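Local coordinates for protein enoyl-CoA hydratase/isomerase (Shewanella pealeana, PDB 4KPK) that probably acts as an isomerase of the crotonase-like enoyl-CoA hydratase/isomerase family, whose members typically work on acyl-CoA thioesters, at residues T29-L34 / L41-N46; G48-V53 / E76-N81. One frame throughout, in Å; residues are numbered along the deposited sequence.

Interaction 1 (T29-L34 / L41-N46); sequences TQTEIL and LSCTLN. With EDO (1,2-ethanediol), chain B.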
# COMPACT_ATOMS: atom_id res chain seq x y z
N THR A 29 -42.43 -12.36 1.04
CA THR A 29 -41.23 -12.68 1.82
C THR A 29 -40.83 -11.55 2.77
O THR A 29 -41.29 -10.39 2.64
CB THR A 29 -40.04 -12.92 0.89
OG1 THR A 29 -39.79 -11.73 0.13
CG2 THR A 29 -40.31 -14.07 -0.08
N GLN A 30 -39.97 -11.88 3.72
CA GLN A 30 -39.44 -10.88 4.63
C GLN A 30 -38.70 -9.75 3.88
O GLN A 30 -38.78 -8.58 4.24
CB GLN A 30 -38.54 -11.56 5.66
CG GLN A 30 -39.37 -12.42 6.61
CD GLN A 30 -40.22 -11.59 7.55
OE1 GLN A 30 -41.44 -11.50 7.46
NE2 GLN A 30 -39.57 -10.94 8.42
N THR A 31 -38.00 -10.11 2.81
CA THR A 31 -37.33 -9.13 1.94
C THR A 31 -38.35 -8.19 1.24
O THR A 31 -38.21 -6.96 1.27
CB THR A 31 -36.50 -9.85 0.87
OG1 THR A 31 -35.56 -10.71 1.54
CG2 THR A 31 -35.79 -8.85 -0.05
N GLU A 32 -39.34 -8.77 0.60
CA GLU A 32 -40.45 -8.00 -0.00
C GLU A 32 -41.13 -7.08 1.03
O GLU A 32 -41.44 -5.94 0.75
CB GLU A 32 -41.43 -8.95 -0.64
CG GLU A 32 -40.86 -9.69 -1.84
CD GLU A 32 -41.79 -10.78 -2.36
OE1 GLU A 32 -42.54 -11.43 -1.59
OE2 GLU A 32 -41.77 -10.99 -3.59
N ILE A 33 -41.26 -7.52 2.28
CA ILE A 33 -41.88 -6.68 3.31
C ILE A 33 -40.94 -5.56 3.67
O ILE A 33 -41.33 -4.40 3.81
CB ILE A 33 -42.28 -7.48 4.57
CG1 ILE A 33 -43.49 -8.37 4.27
CG2 ILE A 33 -42.61 -6.55 5.74
CD1 ILE A 33 -43.61 -9.57 5.23
N LEU A 34 -39.66 -5.89 3.82
CA LEU A 34 -38.70 -4.86 4.17
C LEU A 34 -38.64 -3.83 2.99
O LEU A 34 -38.83 -2.64 3.19
CB LEU A 34 -37.37 -5.52 4.48
CG LEU A 34 -36.18 -4.67 4.93
CD1 LEU A 34 -36.49 -3.74 6.10
CD2 LEU A 34 -35.05 -5.63 5.28
N LEU A 41 -34.54 3.05 0.65
CA LEU A 41 -33.90 1.92 -0.02
C LEU A 41 -34.95 1.00 -0.64
O LEU A 41 -36.09 0.98 -0.19
CB LEU A 41 -33.09 1.11 1.01
CG LEU A 41 -31.97 1.82 1.74
CD1 LEU A 41 -31.35 0.95 2.85
CD2 LEU A 41 -30.92 2.23 0.71
N SER A 42 -34.52 0.23 -1.66
CA SER A 42 -35.17 -1.01 -2.07
C SER A 42 -34.28 -2.15 -1.73
O SER A 42 -33.04 -2.01 -1.63
CB SER A 42 -35.33 -1.14 -3.62
OG SER A 42 -36.08 -0.09 -4.15
N CYS A 43 -34.87 -3.33 -1.66
CA CYS A 43 -34.07 -4.50 -1.49
C CYS A 43 -34.78 -5.65 -2.10
O CYS A 43 -36.00 -5.75 -2.01
CB CYS A 43 -33.74 -4.71 0.01
SG CYS A 43 -35.15 -4.81 1.10
N THR A 44 -34.02 -6.51 -2.80
CA THR A 44 -34.58 -7.68 -3.48
C THR A 44 -33.64 -8.85 -3.33
O THR A 44 -32.44 -8.68 -3.05
CB THR A 44 -34.81 -7.42 -5.01
OG1 THR A 44 -33.56 -7.11 -5.64
CG2 THR A 44 -35.73 -6.29 -5.18
N LEU A 45 -34.18 -10.05 -3.54
CA LEU A 45 -33.40 -11.26 -3.39
C LEU A 45 -33.81 -12.29 -4.43
O LEU A 45 -34.95 -12.68 -4.49
CB LEU A 45 -33.61 -11.81 -1.98
CG LEU A 45 -32.82 -13.06 -1.62
CD1 LEU A 45 -31.33 -12.81 -1.65
CD2 LEU A 45 -33.24 -13.48 -0.21
N ASN A 46 -32.90 -12.68 -5.30
CA ASN A 46 -33.20 -13.64 -6.36
C ASN A 46 -31.94 -14.39 -6.66
O ASN A 46 -30.89 -13.79 -6.93
CB ASN A 46 -33.67 -12.98 -7.68
CG ASN A 46 -34.42 -11.66 -7.48
OD1 ASN A 46 -35.60 -11.65 -7.14
ND2 ASN A 46 -33.75 -10.54 -7.76
C1 EDO B . -38.70 1.64 -1.20
O1 EDO B . -38.38 1.04 0.06
C2 EDO B . -38.25 0.61 -2.21
O2 EDO B . -39.19 0.46 -3.25
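Thr31 OG1 is hydrogen-bonded to His77 of helix 65-80 and is also met by a methyl group of Leu45, whose CD2 lies 4.0 Å from it. The two side chains cross at about a right angle. Thr31 CG2, set anti to the backbone N, pushes into the backbone of strand 41-46 and rests 3.7 Å from Cys43 O and 3.8 Å from Thr44 CA. A beta-branched threonine suits this buried place: its methyl packs while its hydroxyl is satisfied. One helical turn on from Thr31, Leu34 CG meets Cys43 SG at 4.0 Å. SG, between its backbone N and carbonyl carbon (chi1 56°), is thereby turned to the helix, 3.7 Å from Thr31 O: a large, polarisable atom on a side chain short enough to fit. The start of the helix is fixed by a capping box, Glu32 N donating to Thr29 OG1 (3.0 Å) and Thr29 N to Glu32 OE1 (2.8 Å), on the carboxylate's anti side. The axes of helix 30-34 and strand 41-46 run nearly antiparallel (165°), 7.3 Å apart at closest approach. Within these segments van der Waals packing joins helix and strand; the polar tie, Cys43 N to Asp35 OD1, lies just beyond.

Interaction 2 (G48-V53 / E76-N81); sequences GVAQMV and EHFKRN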
# COMPACT_ATOMS: atom_id res chain seq x y z
N GLY A 48 -29.52 -16.18 -5.36
CA GLY A 48 -28.23 -16.08 -4.69
C GLY A 48 -27.81 -14.66 -4.36
O GLY A 48 -26.98 -14.44 -3.49
N VAL A 49 -28.41 -13.72 -5.08
CA VAL A 49 -27.94 -12.36 -5.22
C VAL A 49 -28.92 -11.44 -4.54
O VAL A 49 -30.09 -11.39 -4.87
CB VAL A 49 -27.89 -11.93 -6.72
CG1 VAL A 49 -27.43 -10.50 -6.85
CG2 VAL A 49 -26.97 -12.85 -7.49
N ALA A 50 -28.44 -10.71 -3.56
CA ALA A 50 -29.27 -9.79 -2.84
C ALA A 50 -28.87 -8.45 -3.31
O ALA A 50 -27.70 -8.23 -3.63
CB ALA A 50 -29.02 -9.89 -1.32
N GLN A 51 -29.81 -7.52 -3.32
CA GLN A 51 -29.49 -6.20 -3.73
C GLN A 51 -30.00 -5.23 -2.74
O GLN A 51 -31.13 -5.36 -2.31
CB GLN A 51 -30.13 -5.86 -5.10
CG GLN A 51 -29.82 -6.91 -6.14
CD GLN A 51 -30.23 -6.46 -7.54
OE1 GLN A 51 -30.27 -5.27 -7.83
NE2 GLN A 51 -30.56 -7.40 -8.38
N MSE A 52 -29.18 -4.21 -2.49
CA MSE A 52 -29.52 -3.04 -1.68
C MSE A 52 -29.38 -1.87 -2.61
O MSE A 52 -28.29 -1.65 -3.18
CB MSE A 52 -28.59 -2.86 -0.48
CG MSE A 52 -28.97 -1.63 0.36
SE MSE A 52 -27.71 -1.62 1.90
CE MSE A 52 -27.95 -2.80 3.40
N VAL A 53 -30.47 -1.11 -2.75
CA VAL A 53 -30.57 -0.11 -3.77
C VAL A 53 -30.95 1.27 -3.17
O VAL A 53 -32.02 1.42 -2.61
CB VAL A 53 -31.56 -0.49 -4.87
CG1 VAL A 53 -31.59 0.59 -5.97
CG2 VAL A 53 -31.23 -1.85 -5.48
N GLU A 76 -28.18 -6.17 8.12
CA GLU A 76 -28.45 -7.20 9.14
C GLU A 76 -29.43 -8.21 8.54
O GLU A 76 -29.24 -9.40 8.68
CB GLU A 76 -28.95 -6.63 10.46
CG GLU A 76 -29.78 -7.61 11.29
CD GLU A 76 -29.05 -8.88 11.83
OE1 GLU A 76 -28.19 -9.51 11.14
OE2 GLU A 76 -29.40 -9.28 12.97
N HIS A 77 -30.42 -7.74 7.77
CA HIS A 77 -31.31 -8.67 7.10
C HIS A 77 -30.60 -9.72 6.22
O HIS A 77 -30.84 -10.92 6.34
CB HIS A 77 -32.31 -7.89 6.28
CG HIS A 77 -33.22 -8.74 5.49
ND1 HIS A 77 -34.22 -9.48 6.08
CD2 HIS A 77 -33.31 -8.95 4.16
CE1 HIS A 77 -34.89 -10.13 5.14
NE2 HIS A 77 -34.34 -9.84 3.97
N PHE A 78 -29.67 -9.29 5.38
CA PHE A 78 -29.06 -10.22 4.43
C PHE A 78 -27.92 -11.07 5.04
O PHE A 78 -27.63 -12.18 4.59
CB PHE A 78 -28.61 -9.48 3.16
CG PHE A 78 -29.76 -9.11 2.21
CD1 PHE A 78 -30.65 -10.07 1.75
CD2 PHE A 78 -29.91 -7.79 1.73
CE1 PHE A 78 -31.69 -9.75 0.89
CE2 PHE A 78 -30.93 -7.47 0.83
CZ PHE A 78 -31.83 -8.44 0.42
N LYS A 79 -27.28 -10.56 6.07
CA LYS A 79 -26.30 -11.34 6.76
C LYS A 79 -26.96 -12.61 7.33
O LYS A 79 -26.40 -13.67 7.19
CB LYS A 79 -25.65 -10.55 7.88
CG LYS A 79 -24.63 -11.41 8.59
CD LYS A 79 -23.88 -10.67 9.68
CE LYS A 79 -23.09 -11.70 10.48
NZ LYS A 79 -22.01 -11.09 11.28
N ARG A 80 -28.14 -12.49 7.95
CA ARG A 80 -28.91 -13.63 8.50
C ARG A 80 -29.31 -14.66 7.43
O ARG A 80 -29.21 -15.88 7.64
CB ARG A 80 -30.21 -13.13 9.15
CG ARG A 80 -30.05 -12.20 10.35
CD ARG A 80 -31.40 -11.94 11.03
NE ARG A 80 -32.45 -11.39 10.14
CZ ARG A 80 -32.96 -10.14 10.16
NH1 ARG A 80 -32.53 -9.23 11.04
NH2 ARG A 80 -33.90 -9.79 9.29
N ASN A 81 -29.77 -14.11 6.30
CA ASN A 81 -30.37 -14.85 5.21
C ASN A 81 -29.46 -15.88 4.58
O ASN A 81 -28.40 -15.55 4.09
CB ASN A 81 -30.81 -13.86 4.15
CG ASN A 81 -31.89 -14.41 3.28
OD1 ASN A 81 -31.70 -15.39 2.57
ND2 ASN A 81 -33.02 -13.78 3.31
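The Phe78 ring is sandwiched. Ala50 CB sits over the centre of one face, 3.4 Å from the ring centroid and only 8° off the ring normal, a CH-pi contact over the face. On the opposite face lies CD2 of the neighbouring His77, 3.7 Å above the plane and displaced toward the rim. Gln51 O approaches the ring obliquely, 3.8 Å from Phe78 CE2. The Ala50 methyl is almost equally far from all six ring carbons, from 3.5 Å at CE1 to 3.8 Å at CE2, so the aromatic face covers it like a lid. Phe78 reaches the strand because its CG stands anti to the carbonyl carbon (chi1 -76°), which carries the ring out from the helix to the sheet. Alanine suits the partner position, since its single methyl fits beneath a ring lying this close over it. With a serine in place of Phe78, the methyl of Ala50 would probably lose its aromatic cover and a gap would open between strand and helix end. Gln51, the next residue along the strand, starts its side chain away from the helix; its OE1 is hydrogen-bonded to Lys90, and its backbone carbonyl is what it contributes to the contact. At the helix end the carbonyls of Phe78, Lys79 and Asn81 all bond to Lys135 NZ, a cation that would probably offset the negative end of the helix. Phe78 thus seats the last turn of helix 65-80 on strand 49-54, the packing of helix on sheet that belongs to a beta-alpha-beta unit, here completed by strand 86-91 in the crotonase-like fold.

How the interactions relate
From the N terminus, helix 30-37 turns back through a short connection to strand 41-46, and interaction 1 closes that small loop. A tight turn then leads to strand 49-54, antiparallel to strand 41-46 at the edge of the sheet; the chain goes on to helix 65-80, whose end returns to the strand in interaction 2, closing a longer loop. The two contacts therefore stand in series, neither nesting nor crossing, with centres about 8 Å apart. Thr44 joins them: its O accepts from Gln51 N at 2.9 Å, and the same O packs 3.5 Å from Phe78 CZ. Together they bind the N-terminal helix, the edge hairpin and the end of helix 65-80.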